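Local atomic coordinates of leucine--tRNA ligase (Agrobacterium radiobacter, PDB entry 5AH5), a protein that probably catalyses the ATP-dependent attachment of leucine to tRNA(Leu), as a class I aminoacyl-tRNA synthetase carrying a zinc ion. Residues Tyr130-Gln135 against Gln444-Leu449; Leu139-Lys144 against His545-Ile550; Ile147-Thr152 against Arg185-Phe190; Ile429-Glu434 against Ala481-Thr486; Gly436-Ala441 against Ala471-Cys476. One frame throughout, in Å; residues are numbered along the deposited sequence.

Interaction 1. Residues Tyr130-Gln135 against Gln444-Leu449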
# COMPACT_ATOMS: atom_id res chain seq x y z
N TYR B 130 15.70 9.23 -14.26
CA TYR B 130 14.36 8.63 -14.15
C TYR B 130 13.46 9.01 -15.28
O TYR B 130 12.76 8.16 -15.89
CB TYR B 130 13.74 9.02 -12.81
CG TYR B 130 12.64 8.08 -12.39
CD1 TYR B 130 11.35 8.25 -12.84
CD2 TYR B 130 12.91 7.02 -11.52
CE1 TYR B 130 10.33 7.40 -12.43
CE2 TYR B 130 11.90 6.13 -11.12
CZ TYR B 130 10.63 6.32 -11.56
OH TYR B 130 9.64 5.46 -11.16
N VAL B 131 13.52 10.29 -15.68
CA VAL B 131 12.73 10.72 -16.85
C VAL B 131 13.06 9.94 -18.11
O VAL B 131 12.17 9.51 -18.87
CB VAL B 131 12.97 12.26 -17.07
CG1 VAL B 131 12.38 12.74 -18.36
CG2 VAL B 131 12.38 13.04 -15.94
N LEU B 132 14.36 9.75 -18.35
CA LEU B 132 14.84 8.93 -19.53
C LEU B 132 14.20 7.53 -19.51
O LEU B 132 13.46 7.07 -20.44
CB LEU B 132 16.42 8.84 -19.47
CG LEU B 132 17.08 7.84 -20.46
CD1 LEU B 132 16.66 8.09 -21.91
CD2 LEU B 132 18.60 7.92 -20.35
N ALA B 133 14.34 6.89 -18.36
CA ALA B 133 13.69 5.58 -18.19
C ALA B 133 12.21 5.59 -18.42
O ALA B 133 11.68 4.75 -19.17
CB ALA B 133 14.02 5.03 -16.82
N GLN B 134 11.50 6.57 -17.88
CA GLN B 134 10.06 6.54 -18.03
C GLN B 134 9.62 6.85 -19.43
O GLN B 134 8.62 6.31 -19.91
CB GLN B 134 9.44 7.54 -17.05
CG GLN B 134 7.93 7.45 -16.93
CD GLN B 134 7.44 7.96 -15.57
OE1 GLN B 134 7.70 7.33 -14.54
NE2 GLN B 134 6.79 9.11 -15.56
N GLN B 135 10.37 7.73 -20.11
CA GLN B 135 10.06 8.08 -21.50
C GLN B 135 10.26 6.87 -22.37
O GLN B 135 9.43 6.60 -23.23
CB GLN B 135 10.85 9.31 -21.94
CG GLN B 135 10.34 10.58 -21.25
CD GLN B 135 11.16 11.83 -21.58
OE1 GLN B 135 12.34 11.78 -21.97
NE2 GLN B 135 10.53 12.97 -21.40
N GLN B 444 17.37 11.36 -28.93
CA GLN B 444 16.97 12.65 -28.34
C GLN B 444 16.55 12.59 -26.87
O GLN B 444 16.51 13.62 -26.20
CB GLN B 444 15.82 13.30 -29.12
CG GLN B 444 16.30 14.38 -30.06
CD GLN B 444 17.26 13.80 -31.02
OE1 GLN B 444 16.89 12.90 -31.80
NE2 GLN B 444 18.51 14.23 -30.93
N LEU B 445 16.27 11.38 -26.37
CA LEU B 445 15.88 11.21 -24.97
C LEU B 445 16.96 11.49 -23.96
O LEU B 445 18.12 11.19 -24.20
CB LEU B 445 15.27 9.82 -24.77
CG LEU B 445 14.03 9.54 -25.62
CD1 LEU B 445 13.47 8.18 -25.36
CD2 LEU B 445 12.95 10.59 -25.48
N PRO B 446 16.63 12.09 -22.81
CA PRO B 446 15.31 12.49 -22.39
C PRO B 446 14.89 13.87 -22.87
O PRO B 446 15.72 14.75 -22.96
CB PRO B 446 15.46 12.55 -20.85
CG PRO B 446 16.86 12.99 -20.69
CD PRO B 446 17.64 12.30 -21.78
N ILE B 447 13.57 14.06 -23.09
CA ILE B 447 12.99 15.40 -23.18
C ILE B 447 12.82 15.95 -21.76
O ILE B 447 11.96 15.48 -20.98
CB ILE B 447 11.67 15.38 -23.96
CG1 ILE B 447 11.87 14.78 -25.36
CG2 ILE B 447 11.13 16.79 -24.07
CD1 ILE B 447 13.12 15.26 -26.08
N LEU B 448 13.68 16.87 -21.40
CA LEU B 448 13.64 17.56 -20.14
C LEU B 448 12.80 18.84 -20.19
O LEU B 448 12.73 19.51 -21.21
CB LEU B 448 15.05 17.91 -19.68
CG LEU B 448 15.97 16.68 -19.53
CD1 LEU B 448 17.29 17.20 -18.98
CD2 LEU B 448 15.32 15.65 -18.58
N LEU B 449 12.26 19.20 -19.02
CA LEU B 449 11.53 20.43 -18.87
C LEU B 449 12.40 21.61 -19.17
O LEU B 449 13.55 21.60 -18.76
CB LEU B 449 11.06 20.59 -17.43
CG LEU B 449 9.92 19.65 -17.04
CD1 LEU B 449 9.62 19.78 -15.56
CD2 LEU B 449 8.69 19.83 -17.90
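The carboxamide of Gln135 is the flat group that joins these segments, and its OE1 and NE2 edge faces the backbone N and O of Ile447. This is a two-point amide-to-backbone pairing, and it fixes a loop against helix 128-143. Gln135 OE1 accepts from Ile447 N at 2.8 Å, on a lone pair in the carbonyl plane, though the angle at the hydrogen is only 135°. Pro446 CA is close to this edge, 3.1 Å from Gln135 OE1. Gln135 NE2 returns a bond to Ile447 O at 2.9 Å and again finds a lone pair in the carbonyl plane. Ile447 O in turn lies 19° out of the amide plane of Gln135. The two bonds fix the rotation of the amide. NE2 also bonds to Pro426 O. Beyond CG the glutamine chain is extended, which carries the amide to the loop. Pro446 follows a cis peptide bond and lies against the helix. Its CB is 3.9 Å from Leu132 CA and faces Val131 CG1, the two side chains nearly perpendicular. Val131 CG1 touches Leu448 CD2 farther along the loop. Before the proline, Leu132, with CG anti to its N (chi1 171°), puts CD1 3.6 Å from Leu445 CB.

Interaction 2. Residues Leu139-Lys144 against His545-Ile550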
# COMPACT_ATOMS: atom_id res chain seq x y z
N LEU B 139 7.25 5.08 -24.47
CA LEU B 139 7.32 4.81 -25.93
C LEU B 139 7.15 3.35 -26.27
O LEU B 139 6.50 3.00 -27.28
CB LEU B 139 8.60 5.39 -26.55
CG LEU B 139 8.56 6.91 -26.56
CD1 LEU B 139 9.88 7.48 -27.04
CD2 LEU B 139 7.42 7.45 -27.41
N ASP B 140 7.67 2.48 -25.40
CA ASP B 140 7.38 1.01 -25.55
C ASP B 140 5.90 0.70 -25.43
O ASP B 140 5.28 0.07 -26.34
CB ASP B 140 8.28 0.19 -24.64
CG ASP B 140 8.34 -1.28 -25.03
OD1 ASP B 140 8.09 -1.64 -26.20
OD2 ASP B 140 8.60 -2.10 -24.11
N LEU B 141 5.24 1.24 -24.41
CA LEU B 141 3.80 1.00 -24.26
C LEU B 141 3.00 1.63 -25.39
O LEU B 141 1.96 1.07 -25.81
CB LEU B 141 3.30 1.51 -22.90
CG LEU B 141 3.46 0.50 -21.72
CD1 LEU B 141 4.90 0.15 -21.34
CD2 LEU B 141 2.74 1.09 -20.52
N TYR B 142 3.45 2.80 -25.87
CA TYR B 142 2.85 3.42 -27.06
C TYR B 142 3.00 2.56 -28.31
O TYR B 142 2.00 2.27 -28.96
CB TYR B 142 3.44 4.82 -27.30
CG TYR B 142 2.90 5.52 -28.53
CD1 TYR B 142 1.53 5.82 -28.68
CD2 TYR B 142 3.76 5.90 -29.55
CE1 TYR B 142 1.05 6.45 -29.83
CE2 TYR B 142 3.30 6.53 -30.69
CZ TYR B 142 1.96 6.80 -30.82
OH TYR B 142 1.60 7.45 -31.95
N ARG B 143 4.21 2.12 -28.65
CA ARG B 143 4.38 1.14 -29.78
C ARG B 143 3.54 -0.14 -29.70
O ARG B 143 3.08 -0.62 -30.70
CB ARG B 143 5.84 0.72 -29.97
CG ARG B 143 6.72 1.87 -30.42
CD ARG B 143 8.05 1.46 -31.03
NE ARG B 143 8.71 2.64 -31.62
CZ ARG B 143 8.39 3.21 -32.80
NH1 ARG B 143 7.41 2.72 -33.58
NH2 ARG B 143 9.05 4.29 -33.22
N LYS B 144 3.34 -0.68 -28.50
CA LYS B 144 2.57 -1.92 -28.37
C LYS B 144 1.08 -1.69 -28.20
O LYS B 144 0.35 -2.63 -27.90
CB LYS B 144 3.07 -2.78 -27.19
CG LYS B 144 4.58 -3.02 -27.15
CD LYS B 144 5.06 -4.03 -28.17
CE LYS B 144 6.49 -3.72 -28.63
NZ LYS B 144 7.50 -3.96 -27.57
N HIS B 545 5.36 -7.35 -17.24
CA HIS B 545 5.51 -8.81 -17.29
C HIS B 545 5.24 -9.28 -18.72
O HIS B 545 6.15 -9.77 -19.40
CB HIS B 545 4.55 -9.46 -16.28
CG HIS B 545 4.56 -10.95 -16.28
ND1 HIS B 545 3.49 -11.69 -15.83
CD2 HIS B 545 5.50 -11.85 -16.65
CE1 HIS B 545 3.77 -12.98 -15.93
NE2 HIS B 545 4.98 -13.10 -16.41
N ASP B 546 4.06 -9.00 -19.23
CA ASP B 546 3.73 -9.39 -20.61
C ASP B 546 4.75 -8.88 -21.65
O ASP B 546 5.00 -9.57 -22.62
CB ASP B 546 2.37 -8.88 -21.05
CG ASP B 546 1.26 -9.35 -20.20
OD1 ASP B 546 1.39 -10.32 -19.40
OD2 ASP B 546 0.19 -8.70 -20.30
N LEU B 547 5.36 -7.72 -21.43
CA LEU B 547 6.32 -7.22 -22.41
C LEU B 547 7.74 -7.67 -22.19
O LEU B 547 8.61 -7.23 -22.91
CB LEU B 547 6.33 -5.70 -22.41
CG LEU B 547 5.04 -4.96 -22.67
CD1 LEU B 547 5.35 -3.47 -22.68
CD2 LEU B 547 4.39 -5.38 -23.95
N GLY B 548 8.01 -8.49 -21.17
CA GLY B 548 9.35 -9.08 -21.01
C GLY B 548 10.30 -8.43 -20.04
O GLY B 548 11.41 -8.93 -19.82
N TYR B 549 9.89 -7.33 -19.39
CA TYR B 549 10.84 -6.70 -18.47
C TYR B 549 11.10 -7.53 -17.20
O TYR B 549 12.20 -7.47 -16.60
CB TYR B 549 10.34 -5.33 -18.08
CG TYR B 549 10.32 -4.31 -19.23
CD1 TYR B 549 9.24 -4.24 -20.09
CD2 TYR B 549 11.40 -3.47 -19.46
CE1 TYR B 549 9.21 -3.35 -21.13
CE2 TYR B 549 11.39 -2.56 -20.52
CZ TYR B 549 10.28 -2.52 -21.34
OH TYR B 549 10.17 -1.63 -22.38
N ILE B 550 10.06 -8.24 -16.77
CA ILE B 550 10.09 -8.98 -15.55
C ILE B 550 9.37 -10.28 -15.74
O ILE B 550 8.62 -10.41 -16.68
CB ILE B 550 9.45 -8.20 -14.40
CG1 ILE B 550 8.03 -7.76 -14.76
CG2 ILE B 550 10.29 -7.01 -14.06
CD1 ILE B 550 7.33 -6.93 -13.72
O HOH W 1 8.88 -4.77 -25.20
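Asp140 and Tyr549 meet where helix 128-143 nears its end and helix 533-546 has just closed in a Schellman motif at Gly548. Tyr549 OH donates to Asp140 OD2, which sits at the ring edge in plane. The modelled separation of OH and OD2 is 2.4 Å, so the exact length is doubtful. The carboxylate and ring planes are 62° apart. Beside this bond the branches of Leu547 fill the contact. Leu547 CD1 lies 3.9 Å from Leu141 CD1. Leu547 CD2 is 4.0 Å from Lys144 CG. One shell out, Lys144 NZ forms a salt bridge with Asp140 OD1 at 2.8 Å, meeting the syn lone pair of that oxygen. The lysine chain bends at three torsions to turn its amine back to the helix. The lysine probably steadies the negative charge of Asp140. The Schellman turn positions the second segment, with Gly548 at phi 99° and Gly548 N bonded to His545 O. Tyr549 O is held by Ser511. Water 1 donates to Asp140 OD2 at 2.9 Å and, weakly, to Leu547 O at 3.4 Å.

Interaction 3. Residues Ile147-Thr152 against Arg185-Phe190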
# COMPACT_ATOMS: atom_id res chain seq x y z
N ILE B 147 -0.55 2.32 -24.57
CA ILE B 147 -0.80 3.74 -24.44
C ILE B 147 -1.30 4.25 -25.78
O ILE B 147 -0.70 3.95 -26.85
CB ILE B 147 0.44 4.54 -23.97
CG1 ILE B 147 0.68 4.28 -22.47
CG2 ILE B 147 0.25 6.06 -24.21
CD1 ILE B 147 1.99 4.83 -21.93
N TYR B 148 -2.34 5.08 -25.70
CA TYR B 148 -2.98 5.65 -26.86
C TYR B 148 -3.59 7.03 -26.62
O TYR B 148 -3.86 7.45 -25.48
CB TYR B 148 -4.02 4.65 -27.34
CG TYR B 148 -5.20 4.52 -26.39
CD1 TYR B 148 -6.30 5.35 -26.54
CD2 TYR B 148 -5.23 3.56 -25.37
CE1 TYR B 148 -7.39 5.28 -25.72
CE2 TYR B 148 -6.33 3.49 -24.53
CZ TYR B 148 -7.41 4.35 -24.72
OH TYR B 148 -8.56 4.35 -23.94
N ARG B 149 -3.82 7.74 -27.71
CA ARG B 149 -4.40 9.07 -27.69
C ARG B 149 -5.80 9.00 -28.12
O ARG B 149 -6.10 8.29 -29.04
CB ARG B 149 -3.64 10.01 -28.63
CG ARG B 149 -3.82 11.48 -28.24
CD ARG B 149 -2.66 12.33 -28.72
NE ARG B 149 -2.90 13.75 -28.49
CZ ARG B 149 -3.43 14.59 -29.38
NH1 ARG B 149 -3.82 14.17 -30.60
NH2 ARG B 149 -3.57 15.86 -29.05
N ASP B 150 -6.70 9.73 -27.44
CA ASP B 150 -8.09 9.68 -27.82
C ASP B 150 -8.73 10.99 -27.50
O ASP B 150 -8.31 11.68 -26.58
CB ASP B 150 -8.77 8.54 -27.06
CG ASP B 150 -10.20 8.23 -27.56
OD1 ASP B 150 -10.53 8.44 -28.74
OD2 ASP B 150 -11.00 7.73 -26.75
N ASP B 151 -9.78 11.31 -28.25
CA ASP B 151 -10.54 12.57 -28.12
C ASP B 151 -11.88 12.18 -27.56
O ASP B 151 -12.82 11.87 -28.32
CB ASP B 151 -10.68 13.27 -29.49
CG ASP B 151 -11.21 14.73 -29.39
OD1 ASP B 151 -11.71 15.19 -28.34
OD2 ASP B 151 -11.09 15.45 -30.42
N THR B 152 -11.98 12.19 -26.23
CA THR B 152 -13.17 11.71 -25.53
C THR B 152 -13.34 12.39 -24.19
O THR B 152 -12.56 13.29 -23.82
CB THR B 152 -13.12 10.17 -25.33
OG1 THR B 152 -14.31 9.74 -24.66
CG2 THR B 152 -11.88 9.75 -24.51
N ARG B 185 -14.63 16.98 -23.28
CA ARG B 185 -14.09 16.19 -24.39
C ARG B 185 -12.83 16.91 -24.95
O ARG B 185 -12.86 18.11 -25.17
CB ARG B 185 -15.17 16.07 -25.46
CG ARG B 185 -14.98 14.97 -26.51
CD ARG B 185 -16.28 14.80 -27.30
NE ARG B 185 -16.19 13.78 -28.34
CZ ARG B 185 -15.58 13.94 -29.52
NH1 ARG B 185 -14.96 15.09 -29.83
NH2 ARG B 185 -15.56 12.94 -30.39
N THR B 186 -11.74 16.17 -25.13
CA THR B 186 -10.41 16.75 -25.43
C THR B 186 -9.49 15.62 -25.83
O THR B 186 -9.64 14.52 -25.30
CB THR B 186 -9.66 17.33 -24.18
OG1 THR B 186 -10.55 17.91 -23.23
CG2 THR B 186 -8.64 18.33 -24.57
N PRO B 187 -8.49 15.90 -26.67
CA PRO B 187 -7.55 14.80 -27.00
C PRO B 187 -6.54 14.62 -25.87
O PRO B 187 -5.91 15.61 -25.42
CB PRO B 187 -6.86 15.27 -28.30
CG PRO B 187 -7.59 16.49 -28.75
CD PRO B 187 -8.32 17.07 -27.56
N GLN B 188 -6.45 13.39 -25.36
CA GLN B 188 -5.65 13.14 -24.17
C GLN B 188 -5.00 11.78 -24.31
O GLN B 188 -5.39 10.96 -25.19
CB GLN B 188 -6.53 13.16 -22.93
CG GLN B 188 -7.15 14.49 -22.60
CD GLN B 188 -6.17 15.54 -22.11
OE1 GLN B 188 -5.21 15.28 -21.39
NE2 GLN B 188 -6.44 16.76 -22.50
N TRP B 189 -3.98 11.57 -23.46
CA TRP B 189 -3.30 10.29 -23.40
C TRP B 189 -3.92 9.42 -22.31
O TRP B 189 -4.34 9.93 -21.23
CB TRP B 189 -1.79 10.46 -23.17
CG TRP B 189 -1.12 11.10 -24.35
CD1 TRP B 189 -0.87 12.42 -24.51
CD2 TRP B 189 -0.62 10.45 -25.52
NE1 TRP B 189 -0.25 12.64 -25.69
CE2 TRP B 189 -0.09 11.45 -26.34
CE3 TRP B 189 -0.59 9.12 -25.96
CZ2 TRP B 189 0.50 11.16 -27.59
CZ3 TRP B 189 -0.03 8.81 -27.14
CH2 TRP B 189 0.51 9.85 -27.99
N PHE B 190 -3.96 8.12 -22.61
CA PHE B 190 -4.58 7.09 -21.81
C PHE B 190 -3.72 5.84 -21.79
O PHE B 190 -2.92 5.60 -22.73
CB PHE B 190 -5.90 6.67 -22.45
CG PHE B 190 -6.91 7.74 -22.47
CD1 PHE B 190 -7.75 7.94 -21.40
CD2 PHE B 190 -7.03 8.58 -23.58
CE1 PHE B 190 -8.71 8.96 -21.43
CE2 PHE B 190 -7.95 9.57 -23.61
CZ PHE B 190 -8.81 9.77 -22.54
O HOH W 2 -3.29 14.66 -26.10
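Arg149 and Trp189 form a non-hydrogen-bonded pair of neighbouring antiparallel strands, 147-151 and 182-191, in the branched sheet that also reaches the zinc-binding part. Arg149 CB sits 4.1 Å from Trp189 CZ3. Arg149 CG is 3.5 Å from Gln188 O. Arg149 CD makes a CH-pi contact over the indole, 3.9 Å from the centroid of the six-membered ring. Arg149 NE donates to water 2, which gives a weak bond to Pro187 O. At the tip, one guanidinium face takes Pro187 CB, which is 3.4 Å from Arg149 NH2. Extended from CG to NE, the chain passes obliquely over the neighbouring strand from Trp189 to Pro187. Trp189 NE1 bonds to Asp483. On the opposite sheet face, Phe190 CB lies over one face of the Tyr148 ring. Tyr148 CG stands between backbone N and carbonyl carbon (chi1 69°), which brings the ring across. Backbone bonds pair Tyr148 with Phe190 and Asp150 with Gln188. At the far end Asp151 OD1 lies 3.6 Å from Arg185 NH1, a salt bridge of charges alone.

Interaction 4. Residues Ile429-Glu434 against Ala481-Thr486. With ZN (zinc ion), chain H.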
# COMPACT_ATOMS: atom_id res chain seq x y z
N ILE B 429 6.68 12.76 -27.27
CA ILE B 429 5.92 12.69 -28.52
C ILE B 429 6.07 14.04 -29.24
O ILE B 429 6.21 15.12 -28.60
CB ILE B 429 4.47 12.41 -28.23
CG1 ILE B 429 4.32 11.01 -27.61
CG2 ILE B 429 3.60 12.51 -29.50
CD1 ILE B 429 4.41 9.86 -28.60
N ILE B 430 6.21 13.96 -30.56
CA ILE B 430 6.19 15.12 -31.40
C ILE B 430 4.96 15.08 -32.27
O ILE B 430 4.66 14.08 -32.83
CB ILE B 430 7.47 15.19 -32.24
CG1 ILE B 430 8.65 15.53 -31.28
CG2 ILE B 430 7.34 16.30 -33.31
CD1 ILE B 430 10.05 15.42 -31.85
N HIS B 431 4.23 16.19 -32.37
CA HIS B 431 3.05 16.25 -33.22
C HIS B 431 3.37 17.02 -34.53
O HIS B 431 3.78 18.22 -34.50
CB HIS B 431 1.91 16.96 -32.49
CG HIS B 431 1.47 16.26 -31.24
ND1 HIS B 431 0.35 15.48 -31.18
CD2 HIS B 431 1.99 16.27 -29.98
CE1 HIS B 431 0.18 15.05 -29.95
NE2 HIS B 431 1.15 15.52 -29.20
N CYS B 432 3.15 16.32 -35.63
CA CYS B 432 3.54 16.78 -36.96
C CYS B 432 2.28 16.96 -37.75
O CYS B 432 1.49 16.03 -37.82
CB CYS B 432 4.45 15.78 -37.68
SG CYS B 432 4.84 16.34 -39.40
N SER B 433 2.09 18.13 -38.36
CA SER B 433 0.90 18.36 -39.21
C SER B 433 0.83 17.37 -40.39
O SER B 433 -0.24 16.87 -40.69
CB SER B 433 0.80 19.83 -39.66
OG SER B 433 2.05 20.38 -40.05
N GLU B 434 1.97 17.04 -41.00
CA GLU B 434 2.05 15.95 -42.02
C GLU B 434 1.80 14.56 -41.39
O GLU B 434 0.75 13.96 -41.60
CB GLU B 434 3.42 15.93 -42.77
CG GLU B 434 3.93 17.22 -43.42
CD GLU B 434 5.43 17.15 -43.83
OE1 GLU B 434 5.89 16.07 -44.28
OE2 GLU B 434 6.15 18.18 -43.72
N ALA B 481 5.66 20.14 -33.37
CA ALA B 481 5.47 20.63 -32.01
C ALA B 481 5.58 19.47 -30.97
O ALA B 481 5.13 18.37 -31.23
CB ALA B 481 4.11 21.33 -31.91
N ARG B 482 6.21 19.73 -29.85
CA ARG B 482 6.25 18.74 -28.76
C ARG B 482 4.86 18.59 -28.20
O ARG B 482 4.02 19.46 -28.38
CB ARG B 482 7.18 19.17 -27.65
CG ARG B 482 8.58 19.21 -28.11
CD ARG B 482 9.49 19.27 -26.91
NE ARG B 482 10.83 19.40 -27.37
CZ ARG B 482 11.51 18.43 -28.00
NH1 ARG B 482 10.99 17.23 -28.23
NH2 ARG B 482 12.76 18.69 -28.38
N ASP B 483 4.60 17.46 -27.56
CA ASP B 483 3.38 17.34 -26.78
C ASP B 483 3.42 18.38 -25.67
O ASP B 483 4.43 18.48 -25.00
CB ASP B 483 3.23 15.92 -26.21
CG ASP B 483 1.84 15.68 -25.68
OD1 ASP B 483 1.47 16.22 -24.63
OD2 ASP B 483 1.07 15.03 -26.41
N PRO B 484 2.34 19.18 -25.50
CA PRO B 484 2.36 20.22 -24.47
C PRO B 484 2.10 19.73 -23.00
O PRO B 484 2.15 20.57 -22.07
CB PRO B 484 1.23 21.14 -24.92
CG PRO B 484 0.22 20.21 -25.56
CD PRO B 484 1.04 19.15 -26.21
N ASP B 485 1.82 18.44 -22.81
CA ASP B 485 1.36 17.88 -21.50
C ASP B 485 2.41 16.99 -20.87
O ASP B 485 3.36 16.52 -21.56
CB ASP B 485 0.05 17.11 -21.68
CG ASP B 485 -1.12 18.02 -22.06
OD1 ASP B 485 -0.99 19.25 -21.87
OD2 ASP B 485 -2.16 17.52 -22.53
N THR B 486 2.25 16.80 -19.55
CA THR B 486 3.15 16.00 -18.75
C THR B 486 2.44 14.76 -18.20
O THR B 486 1.19 14.63 -18.22
CB THR B 486 3.85 16.81 -17.69
OG1 THR B 486 2.92 17.42 -16.78
CG2 THR B 486 4.73 17.85 -18.34
ZN ZN H . 6.50 14.77 -40.17
O HOH W 3 8.65 16.17 -27.24
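His431 reaches Asp483 in an unusual way: its NE2 donates to Asp483 OD2 from above the carboxylate plane, 40° out of it. The bond is still short and straight, 2.8 Å between His431 NE2 and Asp483 OD2, with 168° at the hydrogen. OD2 lies close to the plane of the imidazole. The ring and carboxylate planes are 43° apart. OD2 also accepts from Trp189 NE1, so two ring N-H groups grip one oxygen. Asp483 OD1 takes the backbone N of Asp485 at 2.9 Å in an Asx turn, which helps fix the carboxylate. One face of the His431 ring is met by Ile429 CG2. The backbones pair as antiparallel strands. His431 N bonds to Ala481 O at 2.6 Å and Ala481 N bonds back to His431 O. Asp483 N continues the pairing to Ile429 O at 3.0 Å. Water 3 donates to Ile429 O and accepts from Arg482 NH1, which lies near Ile430 CD1. Beyond His431, Cys432 SG binds the zinc at 2.4 Å. Cys435, Cys473 and Cys476 complete this four-cysteine zinc site, whose ligands come in two CxxC pairs.

Interaction 5. Residues Gly436-Ala441 against Ala471-Cys476. With ZN (zinc ion), chain H.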
# COMPACT_ATOMS: atom_id res chain seq x y z
N GLY B 436 1.40 13.19 -38.19
CA GLY B 436 0.62 12.85 -36.99
C GLY B 436 1.50 12.73 -35.74
O GLY B 436 2.46 13.51 -35.57
N THR B 437 1.20 11.76 -34.86
CA THR B 437 1.87 11.70 -33.55
C THR B 437 3.11 10.81 -33.71
O THR B 437 3.00 9.67 -34.10
CB THR B 437 0.93 11.20 -32.41
OG1 THR B 437 0.69 9.80 -32.57
CG2 THR B 437 -0.41 11.94 -32.43
N ILE B 438 4.28 11.34 -33.41
CA ILE B 438 5.52 10.61 -33.67
C ILE B 438 6.36 10.53 -32.42
O ILE B 438 6.58 11.56 -31.76
CB ILE B 438 6.35 11.30 -34.79
CG1 ILE B 438 5.49 11.45 -36.06
CG2 ILE B 438 7.63 10.50 -35.10
CD1 ILE B 438 5.12 10.15 -36.74
N PRO B 439 6.90 9.34 -32.14
CA PRO B 439 7.80 9.20 -31.05
C PRO B 439 9.05 10.03 -31.22
O PRO B 439 9.59 10.10 -32.31
CB PRO B 439 8.18 7.69 -31.06
CG PRO B 439 7.06 7.04 -31.71
CD PRO B 439 6.52 8.03 -32.71
N VAL B 440 9.50 10.64 -30.14
CA VAL B 440 10.82 11.22 -30.13
C VAL B 440 11.78 10.04 -30.33
O VAL B 440 11.59 8.96 -29.75
CB VAL B 440 11.12 11.92 -28.79
CG1 VAL B 440 12.58 12.26 -28.61
CG2 VAL B 440 10.28 13.19 -28.68
N ALA B 441 12.84 10.28 -31.08
CA ALA B 441 13.85 9.26 -31.34
C ALA B 441 14.65 9.02 -30.08
O ALA B 441 14.96 9.96 -29.36
CB ALA B 441 14.80 9.74 -32.47
N ALA B 471 10.09 21.61 -32.50
CA ALA B 471 10.76 20.34 -32.69
C ALA B 471 10.73 19.89 -34.16
O ALA B 471 9.73 20.08 -34.88
CB ALA B 471 10.09 19.28 -31.83
N LYS B 472 11.80 19.25 -34.60
CA LYS B 472 11.78 18.59 -35.90
C LYS B 472 10.99 17.29 -35.84
O LYS B 472 11.17 16.50 -34.92
CB LYS B 472 13.21 18.31 -36.40
CG LYS B 472 14.10 19.55 -36.58
CD LYS B 472 13.43 20.65 -37.39
CE LYS B 472 14.40 21.79 -37.63
NZ LYS B 472 13.69 22.94 -38.24
N CYS B 473 10.11 17.08 -36.80
CA CYS B 473 9.45 15.81 -36.93
C CYS B 473 10.53 14.75 -37.23
O CYS B 473 11.29 14.90 -38.21
CB CYS B 473 8.44 15.83 -38.05
SG CYS B 473 7.78 14.19 -38.29
N PRO B 474 10.63 13.69 -36.38
CA PRO B 474 11.70 12.67 -36.61
C PRO B 474 11.45 11.76 -37.82
O PRO B 474 12.37 11.07 -38.24
CB PRO B 474 11.70 11.84 -35.31
CG PRO B 474 10.76 12.54 -34.37
CD PRO B 474 9.83 13.39 -35.19
N GLN B 475 10.22 11.72 -38.33
CA GLN B 475 9.88 11.02 -39.56
C GLN B 475 10.23 11.86 -40.84
O GLN B 475 11.11 11.46 -41.61
CB GLN B 475 8.41 10.64 -39.54
CG GLN B 475 8.01 9.69 -40.64
CD GLN B 475 6.69 9.02 -40.33
OE1 GLN B 475 5.66 9.36 -40.91
NE2 GLN B 475 6.71 8.07 -39.39
N CYS B 476 9.60 13.01 -41.03
CA CYS B 476 9.84 13.82 -42.25
C CYS B 476 10.96 14.85 -42.15
O CYS B 476 11.53 15.22 -43.16
CB CYS B 476 8.55 14.51 -42.69
SG CYS B 476 8.13 16.00 -41.77
ZN ZN H . 6.50 14.77 -40.17
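Ile438 is the first residue of 436-441 to touch 471-476, and each of its branches has a partner. CG2 packs on Pro474, 3.6 Å from Pro474 CD. The isoleucine and proline lie alongside, running opposite ways. CG1 of Ile438 lies 4.2 Å from the zinc ligand Cys473 SG. The end of the chain, Ile438 CD1, comes to 3.7 Å from Gln475 NE2. Ile438 CG1 is anti to the carbonyl carbon (chi1 -55°), which leaves CG2 anti to the backbone N and facing the proline. Pro439 follows and takes part through its backbone, with its O 3.4 Å from Pro474 CG. Val440 turns away from 471-476, and its side chain packs on Leu445 and Ile447. Ala441 turns its CB back toward Pro474. No hydrogen bond joins the segments, so the contact is one of van der Waals packing, with Pro474 lying against Ile438 and the carbonyl O of Pro439, and more loosely against Val440 and Ala441. Within 471-476, Cys473 SG binds the zinc at 2.3 Å and Cys476 SG binds it at 2.6 Å. Cys476 N donates to Cys473 SG, almost straight at 167°. Such an N-H to sulfur bond probably steadies the thiolate. Two cysteines with Pro474 and Gln475 between them, wrapped round the metal in this way, form a zinc knuckle. Cys432 and Cys435 supply the other half of the four-cysteine site.

Helix 128-143 opens interaction 1 with residues 130-135 and interaction 2 with 139-144. Strand 147-151 then pairs with 185-190, so interaction 3 closes first, nested inside the loops of both. Much later, 429-434 opens interaction 4 and 436-441 opens interaction 5. Residues 444-449 close interaction 1, which therefore crosses interactions 2, 4 and 5. Interaction 5 closes at 471-476, nested inside interaction 4, which closes at 481-486. Residues 545-550 close interaction 2 last, round interactions 3, 4 and 5. Together they tie the helix to the branched antiparallel sheet, the zinc site and the end of helix 533-546. Interactions 4 and 5 share the zinc.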